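Local coordinates for uncharacterized protein PA2218 (Pseudomonas aeruginosa, PDB 2HDW) that adopts the alpha/beta hydrolase fold and is probably a hydrolase, although its substrate has not been identified, at residues R69-A74 with A83-P88; Y77-A82 with P132-E137; T200-D205 with L311-R316. All coordinates share one frame; numbering follows the deposited sequence.

Interaction 1: residues R69-A74 with A83-P88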
loop_
_atom_site.group_PDB
_atom_site.type_symbol
_atom_site.label_atom_id
_atom_site.label_comp_id
_atom_site.label_asym_id
_atom_site.label_seq_id
_atom_site.Cartn_x
_atom_site.Cartn_y
_atom_site.Cartn_z
ATOM N N ARG A 69 0.887 -8.857 -17.656
ATOM C CA ARG A 69 -0.441 -9.451 -17.775
ATOM C C ARG A 69 -1.166 -9.293 -16.435
ATOM O O ARG A 69 -0.527 -9.175 -15.382
ATOM C CB ARG A 69 -0.353 -10.929 -18.186
ATOM C CG ARG A 69 0.125 -11.902 -17.113
ATOM C CD ARG A 69 -0.085 -13.334 -17.605
ATOM N NE ARG A 69 -0.166 -14.317 -16.524
ATOM C CZ ARG A 69 0.883 -14.894 -15.948
ATOM N NH1 ARG A 69 2.114 -14.592 -16.349
ATOM N NH2 ARG A 69 0.701 -15.775 -14.971
ATOM N N LYS A 70 -2.495 -9.270 -16.473
ATOM C CA LYS A 70 -3.282 -9.102 -15.252
ATOM C C LYS A 70 -3.684 -10.454 -14.675
ATOM O O LYS A 70 -3.943 -11.402 -15.410
ATOM C CB LYS A 70 -4.531 -8.262 -15.546
ATOM C CG LYS A 70 -4.272 -7.109 -16.520
ATOM C CD LYS A 70 -4.501 -5.723 -15.918
ATOM C CE LYS A 70 -5.967 -5.430 -15.692
ATOM N NZ LYS A 70 -6.227 -3.959 -15.575
ATOM N N VAL A 71 -3.719 -10.545 -13.352
ATOM C CA VAL A 71 -4.093 -11.791 -12.700
ATOM C C VAL A 71 -5.052 -11.526 -11.552
ATOM O O VAL A 71 -5.277 -10.375 -11.172
ATOM C CB VAL A 71 -2.862 -12.533 -12.140
ATOM C CG1 VAL A 71 -1.888 -12.849 -13.265
ATOM C CG2 VAL A 71 -2.180 -11.683 -11.060
ATOM N N THR A 72 -5.624 -12.601 -11.018
ATOM C CA THR A 72 -6.538 -12.510 -9.891
ATOM C C THR A 72 -6.230 -13.654 -8.925
ATOM O O THR A 72 -5.618 -14.660 -9.304
ATOM C CB THR A 72 -8.014 -12.619 -10.339
ATOM O OG1 THR A 72 -8.264 -13.933 -10.858
ATOM C CG2 THR A 72 -8.321 -11.590 -11.404
ATOM N N PHE A 73 -6.649 -13.491 -7.678
ATOM C CA PHE A 73 -6.431 -14.498 -6.646
ATOM C C PHE A 73 -7.265 -14.113 -5.429
ATOM O O PHE A 73 -7.544 -12.928 -5.210
ATOM C CB PHE A 73 -4.942 -14.570 -6.291
ATOM C CG PHE A 73 -4.329 -13.234 -5.982
ATOM C CD1 PHE A 73 -4.515 -12.636 -4.738
ATOM C CD2 PHE A 73 -3.579 -12.563 -6.942
ATOM C CE1 PHE A 73 -3.965 -11.386 -4.454
ATOM C CE2 PHE A 73 -3.022 -11.310 -6.671
ATOM C CZ PHE A 73 -3.215 -10.721 -5.425
ATOM N N ALA A 74 -7.668 -15.102 -4.638
ATOM C CA ALA A 74 -8.498 -14.811 -3.473
ATOM C C ALA A 74 -7.717 -14.751 -2.163
ATOM O O ALA A 74 -6.606 -15.278 -2.068
ATOM C CB ALA A 74 -9.612 -15.851 -3.367
ATOM N N ALA A 83 -4.727 -7.842 -9.900
ATOM C CA ALA A 83 -3.355 -7.364 -9.830
ATOM C C ALA A 83 -2.642 -7.389 -11.174
ATOM O O ALA A 83 -3.085 -8.049 -12.118
ATOM C CB ALA A 83 -2.570 -8.200 -8.821
ATOM N N ASP A 84 -1.538 -6.650 -11.247
ATOM C CA ASP A 84 -0.710 -6.595 -12.444
ATOM C C ASP A 84 0.563 -7.345 -12.090
ATOM O O ASP A 84 1.186 -7.075 -11.063
ATOM C CB ASP A 84 -0.354 -5.150 -12.814
ATOM C CG ASP A 84 -1.518 -4.392 -13.427
ATOM O OD1 ASP A 84 -2.025 -4.833 -14.483
ATOM O OD2 ASP A 84 -1.921 -3.347 -12.861
ATOM N N LEU A 85 0.934 -8.292 -12.940
ATOM C CA LEU A 85 2.130 -9.095 -12.746
ATOM C C LEU A 85 3.168 -8.702 -13.794
ATOM O O LEU A 85 2.862 -8.659 -14.984
ATOM C CB LEU A 85 1.782 -10.573 -12.899
ATOM C CG LEU A 85 2.915 -11.599 -12.854
ATOM C CD1 LEU A 85 3.506 -11.671 -11.451
ATOM C CD2 LEU A 85 2.363 -12.949 -13.269
ATOM N N TYR A 86 4.387 -8.416 -13.344
ATOM C CA TYR A 86 5.476 -8.025 -14.239
ATOM C C TYR A 86 6.645 -8.990 -14.089
ATOM O O TYR A 86 7.061 -9.295 -12.971
ATOM C CB TYR A 86 5.964 -6.612 -13.903
ATOM C CG TYR A 86 4.910 -5.531 -13.985
ATOM C CD1 TYR A 86 4.764 -4.746 -15.133
ATOM C CD2 TYR A 86 4.059 -5.289 -12.910
ATOM C CE1 TYR A 86 3.793 -3.739 -15.199
ATOM C CE2 TYR A 86 3.089 -4.297 -12.965
ATOM C CZ TYR A 86 2.958 -3.524 -14.107
ATOM O OH TYR A 86 1.986 -2.547 -14.137
ATOM N N LEU A 87 7.178 -9.460 -15.214
ATOM C CA LEU A 87 8.313 -10.380 -15.195
ATOM C C LEU A 87 9.406 -9.928 -16.152
ATOM O O LEU A 87 9.127 -9.325 -17.189
ATOM C CB LEU A 87 7.886 -11.799 -15.598
ATOM C CG LEU A 87 6.790 -12.519 -14.806
ATOM C CD1 LEU A 87 5.433 -11.915 -15.144
ATOM C CD2 LEU A 87 6.803 -13.999 -15.163
ATOM N N PRO A 88 10.672 -10.206 -15.808
ATOM C CA PRO A 88 11.797 -9.825 -16.668
ATOM C C PRO A 88 11.732 -10.695 -17.928
ATOM O O PRO A 88 11.234 -11.818 -17.872
ATOM C CB PRO A 88 13.024 -10.165 -15.811
ATOM C CG PRO A 88 12.507 -10.098 -14.396
ATOM C CD PRO A 88 11.143 -10.729 -14.514
#

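Interaction 2: residues Y77-A82 with P132-E137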
loop_
_atom_site.group_PDB
_atom_site.type_symbol
_atom_site.label_atom_id
_atom_site.label_comp_id
_atom_site.label_asym_id
_atom_site.label_seq_id
_atom_site.Cartn_x
_atom_site.Cartn_y
_atom_site.Cartn_z
ATOM N N TYR A 77 -10.337 -14.419 3.398
ATOM C CA TYR A 77 -11.666 -13.980 3.777
ATOM C C TYR A 77 -12.680 -14.088 2.644
ATOM O O TYR A 77 -13.810 -13.600 2.756
ATOM C CB TYR A 77 -11.584 -12.558 4.341
ATOM C CG TYR A 77 -10.732 -12.491 5.600
ATOM C CD1 TYR A 77 -10.919 -13.408 6.641
ATOM C CD2 TYR A 77 -9.757 -11.509 5.759
ATOM C CE1 TYR A 77 -10.155 -13.346 7.811
ATOM C CE2 TYR A 77 -8.991 -11.432 6.923
ATOM C CZ TYR A 77 -9.194 -12.352 7.945
ATOM O OH TYR A 77 -8.454 -12.262 9.103
ATOM N N GLY A 78 -12.260 -14.735 1.558
ATOM C CA GLY A 78 -13.133 -14.953 0.414
ATOM C C GLY A 78 -13.221 -13.862 -0.636
ATOM O O GLY A 78 -14.082 -13.916 -1.512
ATOM N N ILE A 79 -12.343 -12.869 -0.569
ATOM C CA ILE A 79 -12.386 -11.792 -1.550
ATOM C C ILE A 79 -11.347 -12.034 -2.637
ATOM O O ILE A 79 -10.202 -12.382 -2.340
ATOM C CB ILE A 79 -12.121 -10.423 -0.879
ATOM C CG1 ILE A 79 -13.118 -10.218 0.269
ATOM C CG2 ILE A 79 -12.251 -9.296 -1.908
ATOM C CD1 ILE A 79 -12.962 -8.899 1.017
ATOM N N THR A 80 -11.762 -11.869 -3.892
ATOM C CA THR A 80 -10.870 -12.056 -5.033
ATOM C C THR A 80 -10.263 -10.710 -5.411
ATOM O O THR A 80 -10.983 -9.733 -5.633
ATOM C CB THR A 80 -11.632 -12.632 -6.242
ATOM O OG1 THR A 80 -12.166 -13.916 -5.895
ATOM C CG2 THR A 80 -10.701 -12.785 -7.443
ATOM N N LEU A 81 -8.935 -10.664 -5.469
ATOM C CA LEU A 81 -8.227 -9.433 -5.793
ATOM C C LEU A 81 -7.686 -9.413 -7.218
ATOM O O LEU A 81 -7.398 -10.457 -7.798
ATOM C CB LEU A 81 -7.064 -9.235 -4.818
ATOM C CG LEU A 81 -7.372 -9.380 -3.326
ATOM C CD1 LEU A 81 -6.087 -9.236 -2.529
ATOM C CD2 LEU A 81 -8.391 -8.330 -2.895
ATOM N N ALA A 82 -7.561 -8.213 -7.776
ATOM C CA ALA A 82 -7.024 -8.036 -9.119
ATOM C C ALA A 82 -5.611 -7.475 -8.981
ATOM O O ALA A 82 -5.325 -6.714 -8.057
ATOM C CB ALA A 82 -7.901 -7.073 -9.924
ATOM N N PRO A 132 -6.239 -3.556 -3.317
ATOM C CA PRO A 132 -6.735 -4.051 -2.029
ATOM C C PRO A 132 -8.207 -4.453 -2.113
ATOM O O PRO A 132 -8.936 -4.000 -3.002
ATOM C CB PRO A 132 -6.526 -2.857 -1.098
ATOM C CG PRO A 132 -5.315 -2.180 -1.687
ATOM C CD PRO A 132 -5.600 -2.235 -3.168
ATOM N N SER A 133 -8.630 -5.318 -1.193
ATOM C CA SER A 133 -10.021 -5.769 -1.129
ATOM C C SER A 133 -10.987 -4.584 -1.200
ATOM O O SER A 133 -10.715 -3.525 -0.640
ATOM C CB SER A 133 -10.270 -6.536 0.180
ATOM O OG SER A 133 -9.745 -7.857 0.131
ATOM N N TYR A 134 -12.110 -4.773 -1.888
ATOM C CA TYR A 134 -13.143 -3.745 -2.025
ATOM C C TYR A 134 -12.772 -2.529 -2.878
ATOM O O TYR A 134 -13.590 -1.614 -3.018
ATOM C CB TYR A 134 -13.572 -3.221 -0.650
ATOM C CG TYR A 134 -14.019 -4.266 0.341
ATOM C CD1 TYR A 134 -15.294 -4.832 0.274
ATOM C CD2 TYR A 134 -13.174 -4.669 1.371
ATOM C CE1 TYR A 134 -15.709 -5.775 1.217
ATOM C CE2 TYR A 134 -13.579 -5.607 2.316
ATOM C CZ TYR A 134 -14.841 -6.157 2.235
ATOM O OH TYR A 134 -15.211 -7.108 3.163
ATOM N N THR A 135 -11.564 -2.503 -3.440
ATOM C CA THR A 135 -11.139 -1.354 -4.242
ATOM C C THR A 135 -10.586 -1.706 -5.620
ATOM O O THR A 135 -10.329 -2.871 -5.919
ATOM C CB THR A 135 -10.058 -0.525 -3.505
ATOM O OG1 THR A 135 -8.829 -1.260 -3.466
ATOM C CG2 THR A 135 -10.502 -0.227 -2.075
ATOM N N GLY A 136 -10.402 -0.682 -6.453
ATOM C CA GLY A 136 -9.877 -0.892 -7.792
ATOM C C GLY A 136 -10.694 -1.884 -8.597
ATOM O O GLY A 136 -11.918 -1.764 -8.689
ATOM N N GLU A 137 -10.022 -2.867 -9.188
ATOM C CA GLU A 137 -10.712 -3.885 -9.972
ATOM C C GLU A 137 -11.002 -5.127 -9.140
ATOM O O GLU A 137 -11.626 -6.075 -9.619
ATOM C CB GLU A 137 -9.885 -4.260 -11.203
ATOM C CG GLU A 137 -9.696 -3.108 -12.169
ATOM C CD GLU A 137 -9.029 -3.529 -13.454
ATOM O OE1 GLU A 137 -7.842 -3.902 -13.418
ATOM O OE2 GLU A 137 -9.698 -3.490 -14.505
#

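Interaction 3: residues T200-D205 with L311-R316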
loop_
_atom_site.group_PDB
_atom_site.type_symbol
_atom_site.label_atom_id
_atom_site.label_comp_id
_atom_site.label_asym_id
_atom_site.label_seq_id
_atom_site.Cartn_x
_atom_site.Cartn_y
_atom_site.Cartn_z
ATOM N N THR A 200 9.762 -0.365 3.336
ATOM C CA THR A 200 8.593 0.503 3.400
ATOM C C THR A 200 9.031 1.822 2.780
ATOM O O THR A 200 10.187 2.225 2.925
ATOM C CB THR A 200 8.111 0.771 4.849
ATOM O OG1 THR A 200 9.168 1.366 5.614
ATOM C CG2 THR A 200 7.654 -0.521 5.512
ATOM N N SER A 201 8.126 2.481 2.068
ATOM C CA SER A 201 8.460 3.754 1.444
ATOM C C SER A 201 7.487 4.839 1.900
ATOM O O SER A 201 6.273 4.691 1.746
ATOM C CB SER A 201 8.422 3.621 -0.083
ATOM O OG SER A 201 8.952 4.778 -0.710
ATOM N N THR A 202 8.027 5.913 2.475
ATOM C CA THR A 202 7.225 7.043 2.957
ATOM C C THR A 202 5.919 6.543 3.601
ATOM O O THR A 202 4.814 6.990 3.276
ATOM C CB THR A 202 6.949 8.048 1.780
ATOM O OG1 THR A 202 6.438 9.276 2.308
ATOM C CG2 THR A 202 5.951 7.469 0.767
ATOM N N MET A 203 6.079 5.630 4.555
ATOM C CA MET A 203 4.960 4.986 5.239
ATOM C C MET A 203 4.116 5.808 6.204
ATOM O O MET A 203 4.528 6.856 6.706
ATOM C CB MET A 203 5.454 3.736 6.006
ATOM C CG MET A 203 6.146 4.025 7.359
ATOM S SD MET A 203 6.502 2.551 8.413
ATOM C CE MET A 203 4.939 2.321 9.267
ATOM N N TYR A 204 2.925 5.270 6.454
ATOM C CA TYR A 204 1.944 5.793 7.398
ATOM C C TYR A 204 1.554 4.531 8.164
ATOM O O TYR A 204 1.662 3.425 7.632
ATOM C CB TYR A 204 0.658 6.243 6.697
ATOM C CG TYR A 204 0.474 7.711 6.386
ATOM C CD1 TYR A 204 1.319 8.374 5.495
ATOM C CD2 TYR A 204 -0.640 8.403 6.871
ATOM C CE1 TYR A 204 1.050 9.677 5.081
ATOM C CE2 TYR A 204 -0.917 9.707 6.463
ATOM C CZ TYR A 204 -0.072 10.335 5.562
ATOM O OH TYR A 204 -0.376 11.598 5.097
ATOM N N ASP A 205 1.120 4.688 9.405
ATOM C CA ASP A 205 0.591 3.564 10.167
ATOM C C ASP A 205 -0.860 4.045 10.153
ATOM O O ASP A 205 -1.209 4.955 10.906
ATOM C CB ASP A 205 1.125 3.542 11.605
ATOM C CG ASP A 205 0.338 2.596 12.505
ATOM O OD1 ASP A 205 -0.841 2.334 12.197
ATOM O OD2 ASP A 205 0.880 2.131 13.532
ATOM N N LEU A 311 13.382 0.914 6.140
ATOM C CA LEU A 311 12.335 1.919 6.044
ATOM C C LEU A 311 12.939 3.126 5.334
ATOM O O LEU A 311 13.966 3.653 5.762
ATOM C CB LEU A 311 11.827 2.303 7.436
ATOM C CG LEU A 311 11.304 1.124 8.270
ATOM C CD1 LEU A 311 12.441 0.592 9.130
ATOM C CD2 LEU A 311 10.149 1.573 9.169
ATOM N N ILE A 312 12.307 3.547 4.243
ATOM C CA ILE A 312 12.786 4.672 3.443
ATOM C C ILE A 312 11.834 5.857 3.590
ATOM O O ILE A 312 10.622 5.680 3.545
ATOM C CB ILE A 312 12.873 4.256 1.950
ATOM C CG1 ILE A 312 13.697 2.971 1.830
ATOM C CG2 ILE A 312 13.488 5.380 1.115
ATOM C CD1 ILE A 312 13.857 2.445 0.408
ATOM N N HIS A 313 12.372 7.064 3.756
ATOM C CA HIS A 313 11.513 8.232 3.928
ATOM C C HIS A 313 12.182 9.556 3.558
ATOM O O HIS A 313 13.372 9.766 3.816
ATOM C CB HIS A 313 11.019 8.309 5.381
ATOM C CG HIS A 313 9.592 8.744 5.511
ATOM N ND1 HIS A 313 8.614 7.936 6.052
ATOM C CD2 HIS A 313 8.967 9.881 5.122
ATOM C CE1 HIS A 313 7.448 8.553 5.986
ATOM N NE2 HIS A 313 7.633 9.735 5.426
ATOM N N GLY A 314 11.401 10.443 2.947
ATOM C CA GLY A 314 11.907 11.743 2.562
ATOM C C GLY A 314 12.151 12.611 3.783
ATOM O O GLY A 314 11.357 12.615 4.728
ATOM N N GLU A 315 13.258 13.346 3.756
ATOM C CA GLU A 315 13.664 14.236 4.841
ATOM C C GLU A 315 12.610 15.289 5.195
ATOM O O GLU A 315 12.378 15.581 6.370
ATOM C CB GLU A 315 14.959 14.958 4.443
ATOM C CG GLU A 315 15.531 15.894 5.500
ATOM C CD GLU A 315 16.339 17.041 4.892
ATOM O OE1 GLU A 315 16.692 16.966 3.697
ATOM O OE2 GLU A 315 16.625 18.020 5.614
ATOM N N ARG A 316 11.980 15.857 4.173
ATOM C CA ARG A 316 10.993 16.912 4.375
ATOM C C ARG A 316 9.553 16.426 4.448
ATOM O O ARG A 316 8.631 17.240 4.499
ATOM C CB ARG A 316 11.104 17.942 3.247
ATOM C CG ARG A 316 12.531 18.348 2.901
ATOM C CD ARG A 316 13.252 18.970 4.080
ATOM N NE ARG A 316 13.417 20.416 3.937
ATOM C CZ ARG A 316 12.413 21.286 3.850
ATOM N NH1 ARG A 316 11.155 20.863 3.886
ATOM N NH2 ARG A 316 12.666 22.586 3.742
HETATM O O HOH W 1 8.871 4.234 5.174
HETATM O O HOH W 2 8.822 10.682 1.807
#

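Interaction 1: residues R69-A74 with A83-P88
Arg69 to Val71 pair with Ala83 to Leu85 as the two arms of an antiparallel beta hairpin, twisted, with the short segments at 127°. Arg69 with Leu85 and Val71 with Ala83 are hydrogen-bonded pairs, and Lys70 with Asp84 is the non-hydrogen-bonded pair between them. At Val71 and Ala83 both backbone bonds are short: Val71 N to Ala83 O and Ala83 N to Val71 O are both 2.9 Å. The Arg69 end is uneven, because Leu85 N reaches Arg69 O at 3.0 Å, whereas the return bond from Arg69 N to Leu85 O is weak at 3.3 Å.

On the face carrying Arg69, Val71, Ala83 and Leu85, the arginine chain runs beside the leucine. Arg69 CG sits between the backbone N and the carbonyl carbon (chi1 73°), and the chain then extends to lay one guanidinium face over Leu85 CD2, which is 3.5 Å from Arg69 NH1. Ala83 CB lies 3.8 Å from Phe73 CE2 and 4.2 Å from Val71 CG2. On the other face Lys70 and Asp84 run alongside, and the CD methylene meets the carboxylate, Lys70 CD lying a close 3.0 Å from Asp84 OD1. The ammonium group goes to Glu137 in a salt bridge, while Asp84 OD1 is held by Lys58 and His68.

This hairpin opens the alpha/beta hydrolase sheet: strand 66-74 is its outermost strand, and strand 80-88 also pairs with strand 126-130, whose Leu128 touches both Val71 and Ala83. Phe73 meets Phe161 of helix 148-164, and Tyr86 packs on helix 112-122.

Interaction 2: residues Y77-A82 with P132-E137
Ile79, just before strand 80-88, and Leu81, at its start, press against a type II beta turn, Pro132 to Thr135, in the connection that follows strand 126-130 of the alpha/beta hydrolase fold. Tyr134 takes the third place of the turn, with a positive phi of 69°.

Packing alone joins the two segments. Ile79, extended with chi2 at 180°, sends CD1 across the phenol end of Tyr134 at about a right angle, approaching the ring obliquely at 3.5 Å from Tyr134 CZ. Farther along, Ala82 CB meets Glu137 CB at 3.7 Å.

Ser133 supplies contacts between methyl groups and a hydroxyl. Leu81 CD2 comes to 3.3 Å from Ser133 OG, and Ile79 brings CD1 and CG2 against the same oxygen. The hydroxyl is hydrogen-bonded to Asp154 of helix 148-164, so a buried polar atom wrapped in methyl groups still has a partner.

The polar groups here find their partners beyond the two segments or within the turn: the Glu137 carboxylate is gripped by Lys109, Lys70 and the backbone N of Thr53, while Ala82 N bonds to Ser138 OG. Pro132 O accepts twice from one face of its plane, from Thr135 N at 3.1 Å and from Thr135 OG1 at 2.8 Å.

Interaction 3: residues T200-D205 with L311-R316
Leu311 pairs with Thr200 across neighbouring parallel strands in the sheet of the alpha/beta hydrolase fold, and the two side chains lie alongside each other. With Thr200 OG1 set between its backbone N and carbonyl carbon (chi1 58°), the hydroxyl rests 3.2 Å from Leu311 CA. Leu311 CD2 also touches Met203 SD, at 3.9 Å.

Ile312 carries both direct backbone bonds: Ile312 N donates to Thr200 O and Ile312 O accepts from Thr202 N, each at 2.8 Å. Water 1 donates to the same Ile312 O, accepts from Met203 N and bonds Thr200 OG1, bridging the strands just where the chain at Thr202 leaves the sheet with left-handed backbone angles.

His313 turns one ring face to Thr202 CA, a CH-pi contact 3.5 Å from the centroid, while Met203 O lies at the ring edge, in plane, 3.5 Å from His313 CE1. Its nitrogens bond Ser323 OG and Ser319 OG, which should fix the ring's rotation. At Gly314, water 2 accepts from the backbone N and bonds Thr202 OG1.

Strand 309-314 lies between strands 197-201 and 334-339. Helix 320-329 covers Leu311 and Met203, and Leu347 of helix 346-349 packs on Ser201 and Ile312.

In the fold
Interactions 1 and 2 share strand 80-88 and touch directly: Phe73 O lies 2.7 Å from Leu81 N, probably a hydrogen bond, and Lys70 NZ makes a 2.7 Å salt bridge to Glu137 OE1, tying the hairpin to the connection after strand 126-130. Their centres are 13 Å apart. Interaction 3 belongs to the same sheet but lies on the opposite side of the chain's centre, its centre about 26 Å from that of interaction 1 and 25 Å from that of interaction 2. There, Ser201 and Tyr204 make backbone bonds to Cys179, just after strand 173-178, where alpha/beta hydrolases usually carry the nucleophile, so interaction 3 probably borders the active site, if Cys179 holds that place here.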